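Local coordinates for protein EKC/KEOPS complex subunit PCC1 (Saccharomyces cerevisiae, PDB 4WXA) that serves as the dimerization module of the EKC/KEOPS complex, which is required for forming the threonylcarbamoyl group on adenosine 37 of tRNAs that read codons beginning with adenine, at residues A[17-22]-A[79-84]; A[34-37]-A[42-45]; A[26-31]-A[52-57]. All coordinates share one frame; numbering follows the deposited sequence.

Contact 1 (A[17-22]-A[79-84]); sequences IPFETE and TIVEAM
Apolar packing accounts for most of this contact, and F19 supplies one side of it. Its ring reaches V81 on helix 63-88 through the outer atoms: CE2 of F19 lies 3.9 Å from CG2 of V81, and CZ of F19 lies 4.1 Å from that same methyl. The aromatic side chain is set for this by a first torsion that turns CG opposite the carbonyl carbon (chi1 -74°).

The second kind is a Met-aromatic contact. SD of M84 stands 5.1 Å from the centroid of the F19 ring, 55° off the ring normal, an oblique approach in which the nearest ring atom is again CE2. Beyond CG the M84 chain is extended, and it crosses the phenyl group at about a right angle. Its methyl end also packs on I27 of helix 22-31, while A28 and Q24 of that helix touch F19.

No hydrogen bond spans the two segments; nearby, the backbone O of F19 accepts a hydrogen bond from the side-chain ND2 of N52. On the GON7 chain, R71 packs on V81 and Y66 OH bonds to P18 O. Dispersion and sulfur-aromatic attraction, not charge, therefore join the loop residue just after strand 11-18 to helix 63-88.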
loop_
_atom_site.group_PDB
_atom_site.type_symbol
_atom_site.label_atom_id
_atom_site.label_comp_id
_atom_site.label_asym_id
_atom_site.label_seq_id
_atom_site.Cartn_x
_atom_site.Cartn_y
_atom_site.Cartn_z
ATOM N N ILE A 17 -4.017 -1.573 -11.300
ATOM C CA ILE A 17 -5.312 -0.930 -11.384
ATOM C C ILE A 17 -5.751 -0.760 -12.847
ATOM O O ILE A 17 -5.245 0.087 -13.542
ATOM C CB ILE A 17 -5.254 0.432 -10.696
ATOM C CG1 ILE A 17 -4.977 0.231 -9.192
ATOM C CG2 ILE A 17 -6.547 1.218 -10.807
ATOM C CD1 ILE A 17 -3.914 1.202 -8.776
ATOM N N PRO A 18 -6.717 -1.579 -13.312
ATOM C CA PRO A 18 -7.177 -1.537 -14.690
ATOM C C PRO A 18 -8.131 -0.422 -14.968
ATOM O O PRO A 18 -9.210 -0.393 -14.435
ATOM C CB PRO A 18 -7.855 -2.871 -14.913
ATOM C CG PRO A 18 -7.641 -3.650 -13.692
ATOM C CD PRO A 18 -7.209 -2.744 -12.595
ATOM N N PHE A 19 -7.727 0.525 -15.784
ATOM C CA PHE A 19 -8.660 1.554 -16.214
ATOM C C PHE A 19 -9.324 1.145 -17.560
ATOM O O PHE A 19 -8.972 0.170 -18.178
ATOM C CB PHE A 19 -7.879 2.846 -16.380
ATOM C CG PHE A 19 -7.501 3.496 -15.100
ATOM C CD1 PHE A 19 -6.359 3.167 -14.492
ATOM C CD2 PHE A 19 -8.304 4.465 -14.531
ATOM C CE1 PHE A 19 -5.990 3.777 -13.309
ATOM C CE2 PHE A 19 -7.951 5.091 -13.363
ATOM C CZ PHE A 19 -6.771 4.744 -12.744
ATOM N N GLU A 20 -10.259 1.927 -18.035
ATOM C CA GLU A 20 -10.942 1.622 -19.301
ATOM C C GLU A 20 -10.032 1.825 -20.533
ATOM O O GLU A 20 -10.051 1.055 -21.442
ATOM C CB GLU A 20 -12.197 2.485 -19.444
ATOM C CG GLU A 20 -13.208 2.498 -18.295
ATOM C CD GLU A 20 -14.454 3.366 -18.586
ATOM N N THR A 21 -9.220 2.874 -20.562
ATOM C CA THR A 21 -8.319 3.121 -21.697
ATOM C C THR A 21 -6.845 3.373 -21.321
ATOM O O THR A 21 -6.508 3.730 -20.183
ATOM C CB THR A 21 -8.807 4.313 -22.551
ATOM O OG1 THR A 21 -8.662 5.510 -21.815
ATOM C CG2 THR A 21 -10.288 4.243 -22.924
ATOM N N GLU A 22 -5.964 3.222 -22.310
ATOM C CA GLU A 22 -4.560 3.542 -22.151
ATOM C C GLU A 22 -4.353 5.034 -21.735
ATOM O O GLU A 22 -3.576 5.331 -20.790
ATOM C CB GLU A 22 -3.751 3.121 -23.375
ATOM C CG GLU A 22 -2.351 3.798 -23.548
ATOM C CD GLU A 22 -1.494 3.226 -24.707
ATOM N N THR A 79 -9.420 9.135 -5.543
ATOM C CA THR A 79 -9.879 10.498 -5.859
ATOM C C THR A 79 -9.798 10.726 -7.381
ATOM O O THR A 79 -10.702 11.279 -7.999
ATOM C CB THR A 79 -9.007 11.568 -5.204
ATOM O OG1 THR A 79 -9.053 11.457 -3.769
ATOM C CG2 THR A 79 -9.512 12.955 -5.625
ATOM N N ILE A 80 -8.695 10.274 -7.962
ATOM C CA ILE A 80 -8.477 10.356 -9.387
ATOM C C ILE A 80 -9.506 9.526 -10.143
ATOM O O ILE A 80 -9.976 9.960 -11.203
ATOM C CB ILE A 80 -7.072 9.868 -9.779
ATOM C CG1 ILE A 80 -5.971 10.804 -9.220
ATOM C CG2 ILE A 80 -6.918 9.836 -11.283
ATOM C CD1 ILE A 80 -4.600 10.157 -9.272
ATOM N N VAL A 81 -9.870 8.358 -9.622
ATOM C CA VAL A 81 -10.981 7.539 -10.227
ATOM C C VAL A 81 -12.345 8.216 -10.139
ATOM O O VAL A 81 -13.104 8.202 -11.099
ATOM C CB VAL A 81 -11.046 6.121 -9.614
ATOM C CG1 VAL A 81 -12.237 5.340 -10.104
ATOM C CG2 VAL A 81 -9.787 5.353 -9.968
ATOM N N GLU A 82 -12.666 8.836 -9.012
ATOM C CA GLU A 82 -13.920 9.578 -8.879
ATOM C C GLU A 82 -13.948 10.674 -9.966
ATOM O O GLU A 82 -14.877 10.746 -10.740
ATOM C CB GLU A 82 -14.043 10.163 -7.466
ATOM C CG GLU A 82 -15.423 10.670 -7.038
ATOM N N ALA A 83 -12.904 11.494 -10.042
ATOM C CA ALA A 83 -12.852 12.627 -10.971
ATOM C C ALA A 83 -13.020 12.157 -12.386
ATOM O O ALA A 83 -13.722 12.752 -13.161
ATOM C CB ALA A 83 -11.513 13.358 -10.856
ATOM N N MET A 84 -12.354 11.081 -12.731
ATOM C CA MET A 84 -12.497 10.523 -14.064
ATOM C C MET A 84 -13.899 10.006 -14.373
ATOM O O MET A 84 -14.381 10.160 -15.489
ATOM C CB MET A 84 -11.483 9.407 -14.260
ATOM C CG MET A 84 -10.315 9.884 -15.055
ATOM S SD MET A 84 -8.984 8.729 -15.054
ATOM C CE MET A 84 -7.768 9.809 -15.768
#

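Contact 2 (A[34-37]-A[42-45]); sequences PDPI and DFQV
The F43 ring meets the pyrrolidine of P36 at its edge, near the ring plane, and the two side chains cross at about a right angle. CG of P36 lies 4.1 Å from CE2 of F43 and 4.3 Å from CD2 of F43, so the proline faces the rim bond between those two carbons. Neither face of the phenyl group is taken by residues 34-37. Further packing on F43 comes from elsewhere: V65 of helix 63-88, F58 of strand 53-60 and L38 of the connecting loop all touch it. CG is opposite the backbone N (chi1 179°), which sends the ring out from the strand toward the loop.

The second pair is aliphatic and looser. CB of P34 and CG1 of V45 are 4.3 Å apart, at the limit of van der Waals contact. With chi1 at 60°, CG1 of V45 sits between the backbone N and the carbonyl carbon and points at the proline, whereas CG2 serves the neighbouring strand.

The two segments run in opposite senses: P34 lies across from V45 with 8.2 Å between their CA atoms, and P36 across from F43 with 8.6 Å between theirs. At such spacing no backbone hydrogen bond joins the segments, and none is found, so this is side-chain packing and not sheet extension.

In the fold, residues 34-37 belong to the loop between helix 22-31 and strand 43-50, and that loop runs beside the start of the strand. Helix 63-88 completes the cluster, I73 touching both P34 and V45. On the sheet side, V45 packs on V56 and F58 of strand 53-60, to which Q44 is hydrogen-bonded through its backbone at R59.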
loop_
_atom_site.group_PDB
_atom_site.type_symbol
_atom_site.label_atom_id
_atom_site.label_comp_id
_atom_site.label_asym_id
_atom_site.label_seq_id
_atom_site.Cartn_x
_atom_site.Cartn_y
_atom_site.Cartn_z
ATOM N N PRO A 34 2.567 11.580 -5.269
ATOM C CA PRO A 34 2.701 11.111 -3.923
ATOM C C PRO A 34 3.718 12.008 -3.270
ATOM O O PRO A 34 4.698 12.291 -3.897
ATOM C CB PRO A 34 3.284 9.710 -4.085
ATOM C CG PRO A 34 3.086 9.360 -5.502
ATOM C CD PRO A 34 3.118 10.632 -6.238
ATOM N N ASP A 35 3.431 12.516 -2.078
ATOM C CA ASP A 35 4.449 13.128 -1.251
ATOM C C ASP A 35 4.234 12.561 0.166
ATOM O O ASP A 35 3.506 13.133 0.987
ATOM C CB ASP A 35 4.324 14.642 -1.297
ATOM C CG ASP A 35 5.419 15.315 -0.592
ATOM O OD1 ASP A 35 6.355 14.621 -0.126
ATOM O OD2 ASP A 35 5.346 16.547 -0.494
ATOM N N PRO A 36 4.823 11.394 0.440
ATOM C CA PRO A 36 4.587 10.736 1.721
ATOM C C PRO A 36 5.225 11.484 2.851
ATOM O O PRO A 36 6.117 12.284 2.641
ATOM C CB PRO A 36 5.323 9.403 1.557
ATOM C CG PRO A 36 5.587 9.251 0.080
ATOM C CD PRO A 36 5.823 10.658 -0.357
ATOM N N ILE A 37 4.765 11.213 4.061
ATOM C CA ILE A 37 5.387 11.783 5.252
ATOM C C ILE A 37 6.489 10.895 5.739
ATOM O O ILE A 37 7.168 11.251 6.679
ATOM C CB ILE A 37 4.369 12.028 6.368
ATOM C CG1 ILE A 37 3.459 10.820 6.583
ATOM C CG2 ILE A 37 3.527 13.247 6.037
ATOM C CD1 ILE A 37 2.637 10.931 7.863
ATOM N N ASP A 42 12.863 4.544 4.499
ATOM C CA ASP A 42 11.932 3.529 5.057
ATOM C C ASP A 42 10.870 3.009 4.065
ATOM O O ASP A 42 10.288 1.949 4.203
ATOM C CB ASP A 42 11.177 4.152 6.224
ATOM C CG ASP A 42 12.042 4.302 7.480
ATOM O OD1 ASP A 42 13.261 3.913 7.441
ATOM O OD2 ASP A 42 11.463 4.816 8.487
ATOM N N PHE A 43 10.579 3.836 3.098
ATOM C CA PHE A 43 9.406 3.670 2.309
ATOM C C PHE A 43 9.717 4.289 0.943
ATOM O O PHE A 43 10.326 5.357 0.858
ATOM C CB PHE A 43 8.229 4.355 2.982
ATOM C CG PHE A 43 6.984 4.247 2.201
ATOM C CD1 PHE A 43 6.253 3.101 2.217
ATOM C CD2 PHE A 43 6.556 5.303 1.406
ATOM C CE1 PHE A 43 5.099 3.002 1.440
ATOM C CE2 PHE A 43 5.389 5.207 0.649
ATOM C CZ PHE A 43 4.673 4.054 0.659
ATOM N N GLN A 44 9.362 3.558 -0.085
ATOM C CA GLN A 44 9.498 3.982 -1.437
ATOM C C GLN A 44 8.347 3.535 -2.262
ATOM O O GLN A 44 7.744 2.477 -1.997
ATOM C CB GLN A 44 10.780 3.464 -2.027
ATOM C CG GLN A 44 11.707 4.631 -2.104
ATOM C CD GLN A 44 13.133 4.231 -2.115
ATOM O OE1 GLN A 44 13.597 3.516 -3.044
ATOM N NE2 GLN A 44 13.862 4.696 -1.102
ATOM N N VAL A 45 7.983 4.402 -3.200
ATOM C CA VAL A 45 6.904 4.117 -4.140
ATOM C C VAL A 45 7.326 4.490 -5.563
ATOM O O VAL A 45 7.979 5.509 -5.768
ATOM C CB VAL A 45 5.599 4.764 -3.694
ATOM C CG1 VAL A 45 5.753 6.212 -3.602
ATOM C CG2 VAL A 45 4.450 4.426 -4.661
#

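Contact 3 (A[26-31]-A[52-57]); sequences TIATKV and NVMLVQ
Helix 22-31 passes over strand 53-60 with T29 and M54 as the nearest backbone positions, their CA atoms 7.0 Å apart, close enough for a single side chain to span the gap. That side chain is M54. Its CG stands opposite the backbone N (chi1 -177°), lifting the thioether off the strand toward the helix, and a bend at chi3 (-147°) directs the terminal methyl.

CE of M54 rests against the helix backbone, 3.8 Å from CA of T29 and 3.9 Å from O of A28. The apolar pair with CB of A28 is longer, 4.4 Å from the same methyl.

T29 offers its hydroxyl side to the methionine. OG1 of T29 lies 3.9 Å from both CE and CG of M54, a van der Waals approach in which the two side chains cross obliquely. The polar need of OG1 is met within the helix, by a hydrogen bond to A25 O one turn earlier. No hydrogen bond crosses between the segments.

F19 touches both A28 and M54, so the methionine fills a shared core, with L32 also against it. The chain order, strand-helix-strand-strand-helix, and the three-stranded antiparallel sheet make this a two-layer alpha+beta arrangement, helices packed on an antiparallel sheet, here with the first helix against the sheet's central strand.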
loop_
_atom_site.group_PDB
_atom_site.type_symbol
_atom_site.label_atom_id
_atom_site.label_comp_id
_atom_site.label_asym_id
_atom_site.label_seq_id
_atom_site.Cartn_x
_atom_site.Cartn_y
_atom_site.Cartn_z
ATOM N N THR A 26 -2.593 6.736 -18.331
ATOM C CA THR A 26 -1.473 7.639 -18.533
ATOM C C THR A 26 -1.733 8.846 -17.716
ATOM O O THR A 26 -0.853 9.355 -17.046
ATOM C CB THR A 26 -1.368 8.052 -19.976
ATOM O OG1 THR A 26 -0.818 6.968 -20.673
ATOM C CG2 THR A 26 -0.370 9.174 -20.201
ATOM N N ILE A 27 -2.960 9.298 -17.745
ATOM C CA ILE A 27 -3.262 10.527 -17.083
ATOM C C ILE A 27 -3.220 10.359 -15.602
ATOM O O ILE A 27 -2.645 11.202 -14.918
ATOM C CB ILE A 27 -4.631 10.995 -17.520
ATOM C CG1 ILE A 27 -4.467 11.714 -18.873
ATOM C CG2 ILE A 27 -5.256 11.940 -16.511
ATOM C CD1 ILE A 27 -5.772 11.896 -19.618
ATOM N N ALA A 28 -3.904 9.330 -15.116
ATOM C CA ALA A 28 -3.818 8.889 -13.712
ATOM C C ALA A 28 -2.394 8.947 -13.108
ATOM O O ALA A 28 -2.189 9.482 -12.061
ATOM C CB ALA A 28 -4.315 7.452 -13.607
ATOM N N THR A 29 -1.467 8.330 -13.814
ATOM C CA THR A 29 -0.087 8.345 -13.539
ATOM C C THR A 29 0.484 9.770 -13.468
ATOM O O THR A 29 1.148 10.110 -12.549
ATOM C CB THR A 29 0.622 7.519 -14.631
ATOM O OG1 THR A 29 0.414 6.141 -14.362
ATOM C CG2 THR A 29 2.051 7.675 -14.593
ATOM N N LYS A 30 0.285 10.583 -14.479
ATOM C CA LYS A 30 0.704 11.925 -14.411
ATOM C C LYS A 30 0.146 12.743 -13.243
ATOM O O LYS A 30 0.812 13.638 -12.711
ATOM C CB LYS A 30 0.371 12.645 -15.715
ATOM C CG LYS A 30 1.243 12.251 -16.892
ATOM C CD LYS A 30 0.987 13.234 -18.048
ATOM C CE LYS A 30 1.444 12.745 -19.421
ATOM N NZ LYS A 30 0.322 12.956 -20.399
ATOM N N VAL A 31 -1.082 12.515 -12.889
ATOM C CA VAL A 31 -1.755 13.329 -11.888
ATOM C C VAL A 31 -1.433 12.798 -10.469
ATOM O O VAL A 31 -1.443 13.546 -9.503
ATOM C CB VAL A 31 -3.281 13.322 -12.139
ATOM C CG1 VAL A 31 -4.052 13.728 -10.918
ATOM C CG2 VAL A 31 -3.637 14.287 -13.258
ATOM N N ASN A 52 -3.736 -0.075 -20.548
ATOM C CA ASN A 52 -4.769 0.537 -19.714
ATOM C C ASN A 52 -4.538 0.328 -18.186
ATOM O O ASN A 52 -5.380 0.781 -17.371
ATOM C CB ASN A 52 -6.128 -0.009 -20.167
ATOM C CG ASN A 52 -6.298 -1.437 -19.793
ATOM O OD1 ASN A 52 -5.553 -2.325 -20.238
ATOM N ND2 ASN A 52 -7.207 -1.671 -18.870
ATOM N N VAL A 53 -3.422 -0.325 -17.806
ATOM C CA VAL A 53 -3.189 -0.681 -16.356
ATOM C C VAL A 53 -2.190 0.266 -15.696
ATOM O O VAL A 53 -1.117 0.539 -16.234
ATOM C CB VAL A 53 -2.656 -2.104 -16.177
ATOM C CG1 VAL A 53 -2.517 -2.415 -14.702
ATOM C CG2 VAL A 53 -3.639 -3.132 -16.776
ATOM N N MET A 54 -2.535 0.747 -14.513
ATOM C CA MET A 54 -1.587 1.474 -13.663
ATOM C C MET A 54 -0.895 0.506 -12.671
ATOM O O MET A 54 -1.547 -0.294 -12.032
ATOM C CB MET A 54 -2.292 2.584 -12.931
ATOM C CG MET A 54 -1.333 3.432 -12.088
ATOM S SD MET A 54 -2.276 4.458 -10.905
ATOM C CE MET A 54 -1.236 5.878 -10.855
ATOM N N LEU A 55 0.434 0.585 -12.584
ATOM C CA LEU A 55 1.222 -0.283 -11.778
ATOM C C LEU A 55 1.862 0.584 -10.661
ATOM O O LEU A 55 2.497 1.603 -10.962
ATOM C CB LEU A 55 2.223 -0.968 -12.662
ATOM C CG LEU A 55 1.700 -1.659 -13.893
ATOM C CD1 LEU A 55 2.776 -2.169 -14.830
ATOM C CD2 LEU A 55 0.839 -2.870 -13.535
ATOM N N VAL A 56 1.620 0.227 -9.369
ATOM C CA VAL A 56 2.243 0.932 -8.249
ATOM C C VAL A 56 2.961 -0.097 -7.337
ATOM O O VAL A 56 2.349 -0.979 -6.719
ATOM C CB VAL A 56 1.191 1.603 -7.374
ATOM C CG1 VAL A 56 1.834 2.538 -6.353
ATOM C CG2 VAL A 56 0.281 2.460 -8.166
ATOM N N GLN A 57 4.266 0.015 -7.288
ATOM C CA GLN A 57 5.142 -0.845 -6.546
ATOM C C GLN A 57 5.631 -0.078 -5.262
ATOM O O GLN A 57 6.275 0.999 -5.362
ATOM C CB GLN A 57 6.285 -1.162 -7.457
ATOM C CG GLN A 57 7.365 -2.069 -6.929
ATOM C CD GLN A 57 6.782 -3.428 -6.558
ATOM O OE1 GLN A 57 6.346 -4.185 -7.442
ATOM N NE2 GLN A 57 6.711 -3.712 -5.244
#

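In the fold
From the N terminus, strand 11-18 leads into residues 17-22, the first half of contact 1, whose loop closes last, when the C-terminal helix arrives at 79-84. Within that span, helix 22-31 opens contact 3, which is completed at strand 53-60. Innermost is contact 2, a short closure. The three are thus concentric, and none crosses another. Contacts 1 and 3 adjoin, with centres about 9 Å apart, and are joined by backbone pairing of I17 with M54; contact 2 lies beyond the chain's centre, meeting contact 3 through V45 and V56. Contact 1 ties helix 63-88 to the chain just after strand 11-18, contact 3 ties helix 22-31 to the middle strand, and contact 2 ties the loop after that helix to edge strand 43-50.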